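Local atomic coordinates of glycosyl hydrolase, family 8 (Clostridium perfringens, PDB entry 3REN), a protein that probably hydrolyses alpha-glucosidic linkages of starch-like polysaccharides, as an alpha-amylase built on the (alpha/alpha)6-barrel of glycoside hydrolase family 8. Residues P109-T113 with I114-R118; I119-A122 with L123-N127; K136-A139 with I140-A143. All coordinates share one frame; numbering follows the deposited sequence.

Contact 1 (P109-T113 with I114-R118)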
loop_
_atom_site.group_PDB
_atom_site.type_symbol
_atom_site.label_atom_id
_atom_site.label_comp_id
_atom_site.label_asym_id
_atom_site.label_seq_id
_atom_site.Cartn_x
_atom_site.Cartn_y
_atom_site.Cartn_z
ATOM N N PRO A 109 11.800 -11.737 -12.916
ATOM C CA PRO A 109 13.035 -11.871 -12.133
ATOM C C PRO A 109 13.327 -10.653 -11.271
ATOM O O PRO A 109 14.361 -10.586 -10.613
ATOM C CB PRO A 109 14.123 -12.027 -13.211
ATOM C CG PRO A 109 13.571 -11.344 -14.415
ATOM C CD PRO A 109 12.085 -11.613 -14.368
ATOM N N SER A 110 12.411 -9.706 -11.208
ATOM C CA SER A 110 12.688 -8.531 -10.408
ATOM C C SER A 110 11.696 -8.376 -9.257
ATOM O O SER A 110 10.588 -8.969 -9.279
ATOM C CB SER A 110 12.754 -7.304 -11.309
ATOM O OG SER A 110 11.459 -7.011 -11.715
ATOM N N SER A 111 12.121 -7.585 -8.273
ATOM C CA SER A 111 11.422 -7.374 -7.018
ATOM C C SER A 111 11.436 -5.872 -6.636
ATOM O O SER A 111 12.358 -5.167 -7.023
ATOM C CB SER A 111 12.134 -8.144 -5.920
ATOM O OG SER A 111 11.974 -9.523 -6.125
ATOM N N ALA A 112 10.445 -5.427 -5.864
ATOM C CA ALA A 112 10.401 -4.062 -5.304
ATOM C C ALA A 112 10.382 -4.189 -3.773
ATOM O O ALA A 112 9.548 -4.900 -3.240
ATOM C CB ALA A 112 9.118 -3.359 -5.774
ATOM N N THR A 113 11.269 -3.481 -3.075
ATOM C CA THR A 113 11.387 -3.532 -1.623
ATOM C C THR A 113 10.047 -3.350 -0.889
ATOM O O THR A 113 9.763 -4.029 0.119
ATOM C CB THR A 113 12.438 -2.514 -1.189
ATOM O OG1 THR A 113 13.728 -2.969 -1.625
ATOM C CG2 THR A 113 12.488 -2.311 0.325
ATOM N N ILE A 114 9.208 -2.445 -1.399
ATOM C CA ILE A 114 7.948 -2.169 -0.724
ATOM C C ILE A 114 7.060 -3.414 -0.698
ATOM O O ILE A 114 6.390 -3.659 0.302
ATOM C CB ILE A 114 7.214 -0.951 -1.374
ATOM C CG1 ILE A 114 5.993 -0.540 -0.528
ATOM C CG2 ILE A 114 6.846 -1.286 -2.845
ATOM C CD1 ILE A 114 5.145 0.682 -1.059
ATOM N N ASP A 115 7.042 -4.201 -1.781
ATOM C CA ASP A 115 6.239 -5.415 -1.785
ATOM C C ASP A 115 6.788 -6.455 -0.791
ATOM O O ASP A 115 6.000 -7.176 -0.153
ATOM C CB ASP A 115 6.187 -6.100 -3.150
ATOM C CG ASP A 115 5.662 -5.227 -4.249
ATOM O OD1 ASP A 115 4.806 -4.351 -4.002
ATOM O OD2 ASP A 115 6.095 -5.471 -5.399
ATOM N N GLU A 116 8.113 -6.558 -0.697
ATOM C CA GLU A 116 8.748 -7.506 0.214
ATOM C C GLU A 116 8.388 -7.124 1.636
ATOM O O GLU A 116 7.992 -7.969 2.421
ATOM C CB GLU A 116 10.285 -7.508 0.069
ATOM C CG GLU A 116 10.776 -7.558 -1.378
ATOM C CD GLU A 116 10.256 -8.804 -2.068
ATOM O OE1 GLU A 116 10.155 -9.851 -1.373
ATOM O OE2 GLU A 116 9.953 -8.749 -3.277
ATOM N N LEU A 117 8.502 -5.832 1.955
ATOM C CA LEU A 117 8.253 -5.385 3.311
ATOM C C LEU A 117 6.757 -5.524 3.678
ATOM O O LEU A 117 6.458 -5.790 4.826
ATOM C CB LEU A 117 8.742 -3.943 3.532
ATOM C CG LEU A 117 10.271 -3.768 3.580
ATOM C CD1 LEU A 117 10.668 -2.292 3.429
ATOM C CD2 LEU A 117 10.819 -4.317 4.863
ATOM N N ARG A 118 5.840 -5.310 2.718
ATOM C CA ARG A 118 4.411 -5.474 2.977
ATOM C C ARG A 118 4.070 -6.926 3.341
ATOM O O ARG A 118 3.220 -7.177 4.205
ATOM C CB ARG A 118 3.584 -5.077 1.770
ATOM C CG ARG A 118 2.083 -4.984 2.045
ATOM C CD ARG A 118 1.273 -4.682 0.794
ATOM N NE ARG A 118 1.527 -3.344 0.226
ATOM C CZ ARG A 118 2.289 -3.093 -0.841
ATOM N NH1 ARG A 118 2.944 -4.063 -1.472
ATOM N NH2 ARG A 118 2.418 -1.845 -1.278
HETATM O O HOH W 1 8.262 -7.167 -5.501
#
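Ala112 and Thr113 meet the first turn of helix 113-130 through backbone bonds and one bridging water. The regular helical bond runs from Leu117 N to Thr113 O at 2.9 Å, with an N-H...O angle of 163°. One residue earlier, at the N-cap position, Ala112 O receives two weak bonds: Asp115 N is near at 3.0 Å but badly aimed, at 126°, whereas Glu116 N is better aligned but long, at 3.4 Å. Water 1 accepts from Ala112 N at 2.8 Å and can donate to Asp115 OD2, also at 2.8 Å, and to Glu116 OE2; these acceptors and others elsewhere compete for its protons. Glu116 reaches back over the turn because its chain bends about the CB-CG bond (chi2 -59°), which brings OE2 to 3.5 Å from Ser111 CB, while OE1 accepts from Ile98 N. Asp115 OD1 turns the other way and takes Arg118 NH1 on its anti side at 3.2 Å, in the guanidinium plane, as a salt bridge. In the packing beyond, Thr113 CG2 lies alongside Leu117 CD1, and Thr113 OG1 is bonded to Val157 O of strand 155-160. Two carboxylates near the helix N terminus would probably interact favourably with the helix dipole, and the shared water couples them to the end of strand 111-112.

Contact 2 (I119-A122 with L123-N127)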
loop_
_atom_site.group_PDB
_atom_site.type_symbol
_atom_site.label_atom_id
_atom_site.label_comp_id
_atom_site.label_asym_id
_atom_site.label_seq_id
_atom_site.Cartn_x
_atom_site.Cartn_y
_atom_site.Cartn_z
ATOM N N ILE A 119 4.696 -7.866 2.647
ATOM C CA ILE A 119 4.544 -9.298 2.902
ATOM C C ILE A 119 5.168 -9.745 4.227
ATOM O O ILE A 119 4.570 -10.534 4.972
ATOM C CB ILE A 119 5.049 -10.102 1.676
ATOM C CG1 ILE A 119 4.010 -9.917 0.554
ATOM C CG2 ILE A 119 5.190 -11.647 2.032
ATOM C CD1 ILE A 119 4.408 -10.350 -0.834
ATOM N N ILE A 120 6.348 -9.221 4.546
ATOM C CA ILE A 120 6.956 -9.477 5.830
ATOM C C ILE A 120 6.020 -8.994 6.933
ATOM O O ILE A 120 5.825 -9.702 7.903
ATOM C CB ILE A 120 8.338 -8.811 5.945
ATOM C CG1 ILE A 120 9.371 -9.604 5.153
ATOM C CG2 ILE A 120 8.780 -8.729 7.420
ATOM C CD1 ILE A 120 10.450 -8.694 4.470
ATOM N N LYS A 121 5.439 -7.797 6.778
ATOM C CA LYS A 121 4.545 -7.241 7.786
ATOM C C LYS A 121 3.328 -8.144 7.983
ATOM O O LYS A 121 3.000 -8.476 9.116
ATOM C CB LYS A 121 4.071 -5.833 7.389
ATOM C CG LYS A 121 3.197 -5.142 8.466
ATOM C CD LYS A 121 2.630 -3.813 7.898
ATOM C CE LYS A 121 2.149 -2.902 9.033
ATOM N NZ LYS A 121 1.341 -1.677 8.583
ATOM N N ALA A 122 2.679 -8.575 6.900
ATOM C CA ALA A 122 1.526 -9.491 6.996
ATOM C C ALA A 122 1.895 -10.803 7.693
ATOM O O ALA A 122 1.130 -11.324 8.510
ATOM C CB ALA A 122 0.968 -9.790 5.617
ATOM N N LEU A 123 3.068 -11.323 7.376
ATOM C CA LEU A 123 3.579 -12.560 8.005
ATOM C C LEU A 123 3.874 -12.403 9.500
ATOM O O LEU A 123 3.502 -13.269 10.310
ATOM C CB LEU A 123 4.792 -13.090 7.246
ATOM C CG LEU A 123 4.482 -13.725 5.885
ATOM C CD1 LEU A 123 5.777 -13.902 5.110
ATOM C CD2 LEU A 123 3.762 -15.075 6.058
ATOM N N LEU A 124 4.532 -11.309 9.887
ATOM C CA LEU A 124 4.806 -11.059 11.302
ATOM C C LEU A 124 3.512 -10.797 12.079
ATOM O O LEU A 124 3.336 -11.314 13.179
ATOM C CB LEU A 124 5.828 -9.944 11.493
ATOM C CG LEU A 124 7.210 -10.262 10.902
ATOM C CD1 LEU A 124 8.198 -9.067 11.039
ATOM C CD2 LEU A 124 7.783 -11.541 11.543
ATOM N N LEU A 125 2.598 -10.009 11.516
ATOM C CA LEU A 125 1.263 -9.890 12.117
ATOM C C LEU A 125 0.564 -11.255 12.261
ATOM O O LEU A 125 -0.077 -11.523 13.266
ATOM C CB LEU A 125 0.371 -8.909 11.299
ATOM C CG LEU A 125 0.882 -7.454 11.256
ATOM C CD1 LEU A 125 -0.004 -6.575 10.408
ATOM C CD2 LEU A 125 1.125 -6.831 12.688
ATOM N N ALA A 126 0.684 -12.102 11.256
ATOM C CA ALA A 126 0.021 -13.398 11.271
ATOM C C ALA A 126 0.583 -14.279 12.393
ATOM O O ALA A 126 -0.167 -14.959 13.119
ATOM C CB ALA A 126 0.161 -14.087 9.917
ATOM N N ASN A 127 1.906 -14.235 12.552
ATOM C CA ASN A 127 2.554 -14.969 13.642
ATOM C C ASN A 127 2.039 -14.485 14.998
ATOM O O ASN A 127 1.761 -15.297 15.859
ATOM C CB ASN A 127 4.072 -14.815 13.593
ATOM C CG ASN A 127 4.744 -15.312 14.868
ATOM O OD1 ASN A 127 4.662 -16.620 15.081
ATOM N ND2 ASN A 127 5.335 -14.527 15.650
#
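Ile119-Ala122 and Leu123-Asn127 are successive turns of helix 113-130, joined by four i to i+4 bonds, Leu123 N to Ile119 O, Leu124 N to Ile120 O, Leu125 N to Lys121 O and Ala126 N to Ala122 O, each 2.9 Å long. The bond from Leu125 N to Lys121 O is the straightest, with an N-H...O angle of 172°; that from Ala126 N to Ala122 O is the most bent, at 143°, and its donor is tilted from the carbonyl plane. Each leucine places its CG beside its own backbone N, which lays the branch back over the preceding turn: Leu123 CG comes to 3.3 Å from Ile119 O, and Leu125 CG to 3.2 Å from Lys121 O. Side chains four residues apart consequently run side by side in three pairs. Ile119 CG2 touches Leu123 CD1 at 3.9 Å, and Ile120 CG2 meets Leu124 CD1 at 3.7 Å. In the third pair Leu125 CD1 rests 4.0 Å from Lys121 CG, the aliphatic part of an extended chain. Leu123 also packs on Phe85, and Leu124 on Leu181, so neighbouring helices of the (alpha/alpha)6-barrel cover the apolar pairs. The peptide N-H and C=O groups of the four bonds are satisfied within the helix, which suits burial of the hydrocarbon branches against apolar neighbours, while the ammonium of Lys121 is paired with the carboxylate of Glu243 in a salt bridge.

Contact 3 (K136-A139 with I140-A143)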
loop_
_atom_site.group_PDB
_atom_site.type_symbol
_atom_site.label_atom_id
_atom_site.label_comp_id
_atom_site.label_asym_id
_atom_site.label_seq_id
_atom_site.Cartn_x
_atom_site.Cartn_y
_atom_site.Cartn_z
ATOM N N LYS A 136 6.539 -16.484 10.697
ATOM C CA LYS A 136 7.653 -15.673 11.189
ATOM C C LYS A 136 8.978 -16.112 10.529
ATOM O O LYS A 136 9.759 -15.272 10.091
ATOM C CB LYS A 136 7.749 -15.779 12.727
ATOM C CG LYS A 136 8.818 -14.949 13.404
ATOM C CD LYS A 136 8.860 -15.254 14.906
ATOM C CE LYS A 136 10.129 -14.724 15.540
ATOM N NZ LYS A 136 10.188 -15.022 17.010
ATOM N N PHE A 137 9.212 -17.419 10.456
ATOM C CA PHE A 137 10.434 -17.945 9.861
ATOM C C PHE A 137 10.501 -17.612 8.389
ATOM O O PHE A 137 11.563 -17.281 7.869
ATOM C CB PHE A 137 10.519 -19.485 10.017
ATOM C CG PHE A 137 10.981 -19.931 11.371
ATOM C CD1 PHE A 137 10.863 -19.094 12.469
ATOM C CD2 PHE A 137 11.535 -21.203 11.553
ATOM C CE1 PHE A 137 11.310 -19.506 13.734
ATOM C CE2 PHE A 137 11.948 -21.624 12.824
ATOM C CZ PHE A 137 11.841 -20.761 13.902
ATOM N N TYR A 138 9.361 -17.711 7.722
ATOM C CA TYR A 138 9.306 -17.390 6.311
ATOM C C TYR A 138 9.579 -15.879 6.124
ATOM O O TYR A 138 10.367 -15.509 5.256
ATOM C CB TYR A 138 7.971 -17.829 5.718
ATOM C CG TYR A 138 8.045 -18.029 4.213
ATOM C CD1 TYR A 138 8.189 -19.318 3.669
ATOM C CD2 TYR A 138 7.941 -16.937 3.326
ATOM C CE1 TYR A 138 8.236 -19.521 2.306
ATOM C CE2 TYR A 138 7.994 -17.143 1.934
ATOM C CZ TYR A 138 8.149 -18.426 1.447
ATOM O OH TYR A 138 8.238 -18.646 0.090
ATOM N N ALA A 139 8.974 -15.030 6.950
ATOM C CA ALA A 139 9.278 -13.574 6.941
ATOM C C ALA A 139 10.762 -13.236 7.127
ATOM O O ALA A 139 11.303 -12.342 6.456
ATOM C CB ALA A 139 8.454 -12.853 7.995
ATOM N N ILE A 140 11.411 -13.951 8.031
ATOM C CA ILE A 140 12.844 -13.848 8.271
ATOM C C ILE A 140 13.691 -14.183 7.059
ATOM O O ILE A 140 14.654 -13.484 6.756
ATOM C CB ILE A 140 13.233 -14.712 9.520
ATOM C CG1 ILE A 140 12.737 -14.010 10.780
ATOM C CG2 ILE A 140 14.773 -15.011 9.582
ATOM C CD1 ILE A 140 12.516 -14.937 12.007
ATOM N N ASN A 141 13.364 -15.272 6.372
ATOM C CA ASN A 141 14.029 -15.620 5.125
ATOM C C ASN A 141 13.986 -14.406 4.173
ATOM O O ASN A 141 15.014 -14.038 3.590
ATOM C CB ASN A 141 13.307 -16.746 4.376
ATOM C CG ASN A 141 13.436 -18.124 5.007
ATOM O OD1 ASN A 141 14.359 -18.416 5.759
ATOM N ND2 ASN A 141 12.501 -19.031 4.607
ATOM N N ILE A 142 12.804 -13.827 3.975
ATOM C CA ILE A 142 12.629 -12.663 3.069
ATOM C C ILE A 142 13.444 -11.468 3.531
ATOM O O ILE A 142 14.121 -10.806 2.718
ATOM C CB ILE A 142 11.148 -12.165 2.966
ATOM C CG1 ILE A 142 10.173 -13.325 2.810
ATOM C CG2 ILE A 142 10.986 -11.163 1.799
ATOM C CD1 ILE A 142 10.485 -14.190 1.665
ATOM N N ALA A 143 13.357 -11.187 4.828
ATOM C CA ALA A 143 14.044 -10.048 5.426
ATOM C C ALA A 143 15.547 -10.184 5.240
ATOM O O ALA A 143 16.200 -9.206 4.872
ATOM C CB ALA A 143 13.720 -9.939 6.885
#
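Ile140 CD1 rests against the aliphatic stem of Lys136, 4.0 Å from its CG, the two side chains running alongside each other. Ile140 CD1 also lies 3.4 Å from Lys136 O, and more loosely 4.5 Å from Phe137 CD1. Two residues further along, Ile142 and Tyr138 cross at a slant: Ile142 CD1 approaches Tyr138 CE2 at 3.9 Å, obliquely to the ring. Ile142 is modelled in two conformers, so this touch holds for one of them and is less certain. Behind the side chains, four i to i+4 backbone bonds join the turns, with lengths between 2.9 Å (Ala143 N to Ala139 O) and 3.2 Å (Ile142 N to Tyr138 O). The turns belong to helix 133-150 of the (alpha/alpha)6-barrel, which follows helix 113-130 in the chain and packs against it through Ala139 on Leu123. Tyr138 has CG anti to its backbone N (chi1 -157°), which puts the ring beside the carbonyl carbon, where CE2 can meet Ile142 CD1, and its ring meets that of Phe85 edge-to-face. Phe137 is similarly placed against Phe133, on an exposed side of the helix. Ile140 and Lys136 both reach Val185 of helix 176-185, while Ala143 meets Leu182 there.

How the contacts relate
The three contacts follow in series along the chain; each joins directly adjoining segments, so none closes a long loop, and none nests in or crosses another. Contact 1 leads from strand 111-112 into helix 113-130, contact 2 continues up that helix, and contact 3 lies on the next helix, 133-150. Contacts 1 and 2 simply adjoin in sequence, their centres about 14 Å apart. Contacts 2 and 3 are the closer pair, with centres about 9 Å apart, and pack where Ile120 CG1 meets Ala139 O at 3.6 Å. Contact 1 reaches contact 3 through Glu116 OE1 and, in one of its two conformers, Ile142 CG2, 3.5 Å apart, so Ile142 touches both Glu116 and Ile120, one turn apart on helix 113-130.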